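Local coordinates for protein amide synthase (Vibrio cholerae, PDB 1L5A) that acts as a nonribosomal peptide synthetase condensation enzyme, an amide synthase of vibriobactin biosynthesis, at residues Trp9-Ala14 and Ser356-Gly361; Asp72-Ser77 and Trp87-Gln92. All coordinates share one frame; numbering follows the deposited sequence.

Interaction 1 of 2, residues Trp9-Ala14 and Ser356-Gly361; sequences WQRHLA and SGSAEG
Arg11 and Ser358 face each other across a wide backbone gap, with their CA atoms 11.4 Å apart. Arg11 sits near the C-terminal end of helix 6-14. Ser358 lies in the loop that leaves the edge strand 348-356 of one sheet and leads to strand 362-368 of the other. The contact thus brings the N-terminal helix of this condensation-domain fold up to the loop that connects its two sheets.

The long arginine side chain spans most of the gap. Its CG stands beside the backbone N, and the chain bends at chi3 (72°). The guanidinium then meets Ser358 with its edge, and the serine hydroxyl lies near the guanidinium plane. Arg11 NH2 donates to Ser358 OG at 2.6 Å, but the bond is weak because the N-H points well off the line to the oxygen. The stronger polar partner of Arg11 is Asp21, whose OD2 forms a salt bridge with NE. Asp21 therefore probably does more than the serine to hold the guanidinium in place. Ser358 is poorly ordered, which fits a loose surface contact. Glu360 also turns toward the helix and may add a mild electrostatic pull, although its OE1 stays 4.6 Å from Arg11 NH1.

Interaction 2 of 2, residues Asp72-Ser77 and Trp87-Gln92; sequences DYQDLS and WRQIEQ
Gln74 and Gln89 reach each other with matching torsions. In both, CG lies beside the backbone N and anti to the carbonyl carbon (chi1 -74° in Gln74, -62° in Gln89). Both chains run extended beyond CG. They come from opposite directions, one from the strand and one from the helix, and the amides meet between them. The setting is a beta-alpha-beta unit: strand 72-75, helix 82-94 and strand 107-114, whose two strands are parallel neighbours at one margin of the five-stranded sheet.

The two amides form a reciprocal pair. Gln89 NE2 donates to Gln74 OE1 at 3.1 Å, and Gln74 NE2 donates to Gln89 OE1, also at 3.1 Å. Both bonds are nearly straight. Each acceptor lies close to the plane of the amide that donates to it. The pair is nevertheless twisted, with the amide planes 47° apart. Both donors are therefore tilted from the carbonyl planes of their acceptors, more at Gln74 OE1 than at Gln89 OE1. Two bonds between the same groups limit the rotation of either amide.

The backbone of Gln74 is bonded to Val110 and Arg112 of strand 107-114, which fixes the base of its side chain. Gln89 also touches Tyr111 of that strand. Its helix neighbour Ile90 packs on Leu119 and Tyr121 of strand 117-125, so the helix lies against the sheet while Gln89 bridges to the outermost strand.

At the end of the strand, Asp75 OD1 accepts from Ser77 N at 3.2 Å, an Asx turn. Asp72 approaches the amide pair from the other end of the strand: Gln74 NE2 makes a second, weak bond to Asp72 OD2 at 3.4 Å.

Overall arrangement
Both are surface contacts, each carried by one pair of partly exposed polar side chains, and neither lies in the core. They share no helix or strand, though both involve an edge of the same five-stranded sheet: interaction 2 holds its outermost strand 72-75, and interaction 1 uses the loop leaving the opposite outermost strand, 348-356. Their centres are about 27 Å apart, and the two do not touch. Interaction 1 joins parts far apart in sequence through a single weak bond from a charged group whose stronger partner, Asp21, lies outside both segments. Interaction 2 is local, within one beta-alpha-beta unit, and uses two well-aligned bonds between neutral amides.

Interaction 1 of 2, residues Trp9-Ala14 and Ser356-Gly361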
loop_
_atom_site.group_PDB
_atom_site.type_symbol
_atom_site.label_atom_id
_atom_site.label_comp_id
_atom_site.label_asym_id
_atom_site.label_seq_id
_atom_site.Cartn_x
_atom_site.Cartn_y
_atom_site.Cartn_z
ATOM N N TRP A 9 -10.281 -27.064 -13.941
ATOM C CA TRP A 9 -11.570 -27.316 -14.533
ATOM C C TRP A 9 -11.416 -27.985 -15.894
ATOM O O TRP A 9 -12.150 -28.921 -16.221
ATOM C CB TRP A 9 -12.331 -25.997 -14.663
ATOM C CG TRP A 9 -13.548 -26.110 -15.493
ATOM C CD1 TRP A 9 -13.721 -25.637 -16.758
ATOM C CD2 TRP A 9 -14.767 -26.779 -15.141
ATOM N NE1 TRP A 9 -14.974 -25.970 -17.218
ATOM C CE2 TRP A 9 -15.636 -26.668 -16.243
ATOM C CE3 TRP A 9 -15.201 -27.462 -14.004
ATOM C CZ2 TRP A 9 -16.914 -27.211 -16.240
ATOM C CZ3 TRP A 9 -16.466 -28.004 -14.000
ATOM C CH2 TRP A 9 -17.313 -27.874 -15.112
ATOM N N GLN A 10 -10.463 -27.501 -16.690
ATOM C CA GLN A 10 -10.234 -28.068 -18.005
ATOM C C GLN A 10 -9.693 -29.494 -17.896
ATOM O O GLN A 10 -10.210 -30.403 -18.558
ATOM C CB GLN A 10 -9.298 -27.164 -18.801
ATOM C CG GLN A 10 -10.041 -26.020 -19.455
ATOM C CD GLN A 10 -9.294 -24.702 -19.365
ATOM O OE1 GLN A 10 -9.896 -23.635 -19.547
ATOM N NE2 GLN A 10 -7.978 -24.758 -19.086
ATOM N N ARG A 11 -8.682 -29.707 -17.054
ATOM C CA ARG A 11 -8.151 -31.059 -16.878
ATOM C C ARG A 11 -9.320 -32.030 -16.612
ATOM O O ARG A 11 -9.338 -33.159 -17.108
ATOM C CB ARG A 11 -7.162 -31.103 -15.711
ATOM C CG ARG A 11 -5.735 -30.747 -16.087
ATOM C CD ARG A 11 -4.922 -30.198 -14.912
ATOM N NE ARG A 11 -4.549 -31.194 -13.909
ATOM C CZ ARG A 11 -3.539 -32.047 -14.032
ATOM N NH1 ARG A 11 -2.788 -32.042 -15.119
ATOM N NH2 ARG A 11 -3.268 -32.900 -13.056
ATOM N N HIS A 12 -10.305 -31.574 -15.849
ATOM C CA HIS A 12 -11.452 -32.404 -15.534
ATOM C C HIS A 12 -12.315 -32.692 -16.754
ATOM O O HIS A 12 -12.885 -33.776 -16.887
ATOM C CB HIS A 12 -12.312 -31.726 -14.479
ATOM C CG HIS A 12 -13.558 -32.479 -14.149
ATOM N ND1 HIS A 12 -13.569 -33.552 -13.285
ATOM C CD2 HIS A 12 -14.832 -32.329 -14.583
ATOM C CE1 HIS A 12 -14.799 -34.028 -13.196
ATOM N NE2 HIS A 12 -15.583 -33.303 -13.974
ATOM N N LEU A 13 -12.447 -31.718 -17.640
ATOM C CA LEU A 13 -13.261 -31.953 -18.813
ATOM C C LEU A 13 -12.511 -32.845 -19.780
ATOM O O LEU A 13 -13.112 -33.537 -20.594
ATOM C CB LEU A 13 -13.635 -30.632 -19.486
ATOM C CG LEU A 13 -14.757 -29.851 -18.794
ATOM C CD1 LEU A 13 -15.161 -28.680 -19.686
ATOM C CD2 LEU A 13 -15.973 -30.765 -18.511
ATOM N N ALA A 14 -11.191 -32.852 -19.654
ATOM C CA ALA A 14 -10.339 -33.640 -20.531
ATOM C C ALA A 14 -10.140 -35.079 -20.076
ATOM O O ALA A 14 -9.744 -35.930 -20.870
ATOM C CB ALA A 14 -8.986 -32.953 -20.676
ATOM N N SER A 356 -2.606 -35.750 -3.431
ATOM C CA SER A 356 -2.143 -34.368 -3.545
ATOM C C SER A 356 -1.770 -33.939 -4.944
ATOM O O SER A 356 -0.733 -33.318 -5.154
ATOM C CB SER A 356 -0.963 -34.109 -2.621
ATOM O OG SER A 356 0.078 -35.011 -2.906
ATOM N N GLY A 357 -2.626 -34.260 -5.900
ATOM C CA GLY A 357 -2.363 -33.858 -7.259
ATOM C C GLY A 357 -1.597 -34.892 -8.040
ATOM O O GLY A 357 -1.577 -36.074 -7.691
ATOM N N SER A 358 -0.955 -34.433 -9.105
ATOM C CA SER A 358 -0.193 -35.312 -9.970
ATOM C C SER A 358 1.250 -34.844 -10.113
ATOM O O SER A 358 1.527 -33.647 -10.256
ATOM C CB SER A 358 -0.878 -35.392 -11.337
ATOM O OG SER A 358 -1.343 -34.111 -11.727
ATOM N N ALA A 359 2.163 -35.807 -10.067
ATOM C CA ALA A 359 3.587 -35.523 -10.174
ATOM C C ALA A 359 3.979 -35.277 -11.626
ATOM O O ALA A 359 3.630 -36.061 -12.505
ATOM C CB ALA A 359 4.391 -36.697 -9.599
ATOM N N GLU A 360 4.692 -34.187 -11.881
ATOM C CA GLU A 360 5.127 -33.887 -13.234
ATOM C C GLU A 360 6.584 -33.435 -13.141
ATOM O O GLU A 360 6.922 -32.604 -12.308
ATOM C CB GLU A 360 4.241 -32.797 -13.829
ATOM C CG GLU A 360 4.082 -32.869 -15.337
ATOM C CD GLU A 360 2.970 -31.954 -15.859
ATOM O OE1 GLU A 360 1.821 -32.074 -15.366
ATOM O OE2 GLU A 360 3.246 -31.121 -16.760
ATOM N N GLY A 361 7.450 -33.998 -13.977
ATOM C CA GLY A 361 8.854 -33.634 -13.930
ATOM C C GLY A 361 9.502 -34.165 -12.663
ATOM O O GLY A 361 9.136 -35.226 -12.171
#

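Interaction 2 of 2, residues Asp72-Ser77 and Trp87-Gln92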
loop_
_atom_site.group_PDB
_atom_site.type_symbol
_atom_site.label_atom_id
_atom_site.label_comp_id
_atom_site.label_asym_id
_atom_site.label_seq_id
_atom_site.Cartn_x
_atom_site.Cartn_y
_atom_site.Cartn_z
ATOM N N ASP A 72 -19.794 -37.239 7.949
ATOM C CA ASP A 72 -20.162 -38.630 8.115
ATOM C C ASP A 72 -19.368 -39.237 9.270
ATOM O O ASP A 72 -18.149 -39.433 9.175
ATOM C CB ASP A 72 -19.927 -39.378 6.786
ATOM C CG ASP A 72 -20.124 -40.899 6.903
ATOM O OD1 ASP A 72 -21.155 -41.337 7.467
ATOM O OD2 ASP A 72 -19.248 -41.662 6.411
ATOM N N TYR A 73 -20.062 -39.506 10.374
ATOM C CA TYR A 73 -19.441 -40.099 11.563
ATOM C C TYR A 73 -19.837 -41.561 11.805
ATOM O O TYR A 73 -20.978 -41.958 11.571
ATOM C CB TYR A 73 -19.826 -39.316 12.814
ATOM C CG TYR A 73 -19.427 -40.015 14.091
ATOM C CD1 TYR A 73 -18.097 -40.139 14.447
ATOM C CD2 TYR A 73 -20.381 -40.553 14.942
ATOM C CE1 TYR A 73 -17.721 -40.773 15.628
ATOM C CE2 TYR A 73 -20.013 -41.203 16.129
ATOM C CZ TYR A 73 -18.685 -41.301 16.466
ATOM O OH TYR A 73 -18.314 -41.885 17.656
ATOM N N GLN A 74 -18.894 -42.357 12.288
ATOM C CA GLN A 74 -19.190 -43.745 12.589
ATOM C C GLN A 74 -18.399 -44.211 13.798
ATOM O O GLN A 74 -17.180 -44.031 13.867
ATOM C CB GLN A 74 -18.899 -44.650 11.385
ATOM C CG GLN A 74 -19.917 -44.542 10.253
ATOM C CD GLN A 74 -19.534 -45.362 9.020
ATOM O OE1 GLN A 74 -19.290 -46.576 9.103
ATOM N NE2 GLN A 74 -19.483 -44.700 7.865
ATOM N N ASP A 75 -19.118 -44.765 14.770
ATOM C CA ASP A 75 -18.499 -45.319 15.973
ATOM C C ASP A 75 -18.240 -46.774 15.571
ATOM O O ASP A 75 -19.184 -47.544 15.349
ATOM C CB ASP A 75 -19.472 -45.287 17.155
ATOM C CG ASP A 75 -18.806 -45.638 18.458
ATOM O OD1 ASP A 75 -17.914 -46.504 18.438
ATOM O OD2 ASP A 75 -19.168 -45.053 19.506
ATOM N N LEU A 76 -16.973 -47.150 15.459
ATOM C CA LEU A 76 -16.641 -48.498 15.051
ATOM C C LEU A 76 -16.018 -49.277 16.169
ATOM O O LEU A 76 -15.673 -50.443 15.978
ATOM C CB LEU A 76 -15.669 -48.469 13.881
ATOM C CG LEU A 76 -16.180 -47.865 12.583
ATOM C CD1 LEU A 76 -15.077 -47.924 11.534
ATOM C CD2 LEU A 76 -17.377 -48.642 12.109
ATOM N N SER A 77 -15.873 -48.639 17.331
ATOM C CA SER A 77 -15.267 -49.282 18.500
ATOM C C SER A 77 -15.905 -50.624 18.852
ATOM O O SER A 77 -15.342 -51.413 19.612
ATOM C CB SER A 77 -15.298 -48.339 19.716
ATOM O OG SER A 77 -16.607 -47.871 20.006
ATOM N N TRP A 87 -10.752 -47.829 6.720
ATOM C CA TRP A 87 -9.963 -47.672 5.499
ATOM C C TRP A 87 -10.607 -48.136 4.193
ATOM O O TRP A 87 -10.224 -47.659 3.132
ATOM C CB TRP A 87 -8.581 -48.306 5.661
ATOM C CG TRP A 87 -7.706 -47.442 6.512
ATOM C CD1 TRP A 87 -7.522 -47.536 7.861
ATOM C CD2 TRP A 87 -6.978 -46.282 6.091
ATOM N NE1 TRP A 87 -6.725 -46.508 8.309
ATOM C CE2 TRP A 87 -6.378 -45.721 7.244
ATOM C CE3 TRP A 87 -6.776 -45.659 4.850
ATOM C CZ2 TRP A 87 -5.590 -44.569 7.196
ATOM C CZ3 TRP A 87 -5.995 -44.518 4.805
ATOM C CH2 TRP A 87 -5.409 -43.983 5.976
ATOM N N ARG A 88 -11.577 -49.041 4.246
ATOM C CA ARG A 88 -12.218 -49.466 3.004
ATOM C C ARG A 88 -13.047 -48.300 2.507
ATOM O O ARG A 88 -13.147 -48.060 1.305
ATOM C CB ARG A 88 -13.178 -50.647 3.206
ATOM C CG ARG A 88 -12.547 -51.962 3.554
ATOM C CD ARG A 88 -13.622 -52.985 3.887
ATOM N NE ARG A 88 -13.034 -54.267 4.266
ATOM C CZ ARG A 88 -13.706 -55.255 4.850
ATOM N NH1 ARG A 88 -14.998 -55.109 5.126
ATOM N NH2 ARG A 88 -13.088 -56.386 5.167
ATOM N N GLN A 89 -13.662 -47.583 3.439
ATOM C CA GLN A 89 -14.511 -46.466 3.065
ATOM C C GLN A 89 -13.674 -45.273 2.656
ATOM O O GLN A 89 -14.099 -44.464 1.833
ATOM C CB GLN A 89 -15.452 -46.100 4.214
ATOM C CG GLN A 89 -16.420 -47.221 4.595
ATOM C CD GLN A 89 -17.405 -46.785 5.634
ATOM O OE1 GLN A 89 -18.402 -46.140 5.323
ATOM N NE2 GLN A 89 -17.124 -47.113 6.891
ATOM N N ILE A 90 -12.480 -45.155 3.222
ATOM C CA ILE A 90 -11.634 -44.045 2.837
ATOM C C ILE A 90 -11.170 -44.277 1.396
ATOM O O ILE A 90 -11.184 -43.357 0.567
ATOM C CB ILE A 90 -10.428 -43.901 3.785
ATOM C CG1 ILE A 90 -10.916 -43.359 5.134
ATOM C CG2 ILE A 90 -9.386 -42.974 3.172
ATOM C CD1 ILE A 90 -9.839 -43.132 6.171
ATOM N N GLU A 91 -10.786 -45.512 1.091
ATOM C CA GLU A 91 -10.328 -45.837 -0.255
ATOM C C GLU A 91 -11.503 -45.708 -1.194
ATOM O O GLU A 91 -11.355 -45.306 -2.339
ATOM C CB GLU A 91 -9.777 -47.261 -0.313
ATOM C CG GLU A 91 -9.262 -47.705 -1.675
ATOM C CD GLU A 91 -8.108 -46.854 -2.206
ATOM O OE1 GLU A 91 -7.292 -46.339 -1.405
ATOM O OE2 GLU A 91 -8.002 -46.719 -3.445
ATOM N N GLN A 92 -12.689 -46.040 -0.708
ATOM C CA GLN A 92 -13.857 -45.937 -1.557
ATOM C C GLN A 92 -13.981 -44.499 -2.057
ATOM O O GLN A 92 -14.185 -44.263 -3.242
ATOM C CB GLN A 92 -15.110 -46.346 -0.783
ATOM C CG GLN A 92 -16.396 -46.212 -1.574
ATOM C CD GLN A 92 -16.372 -47.020 -2.856
ATOM O OE1 GLN A 92 -16.230 -48.244 -2.826
ATOM N NE2 GLN A 92 -16.511 -46.337 -3.993
#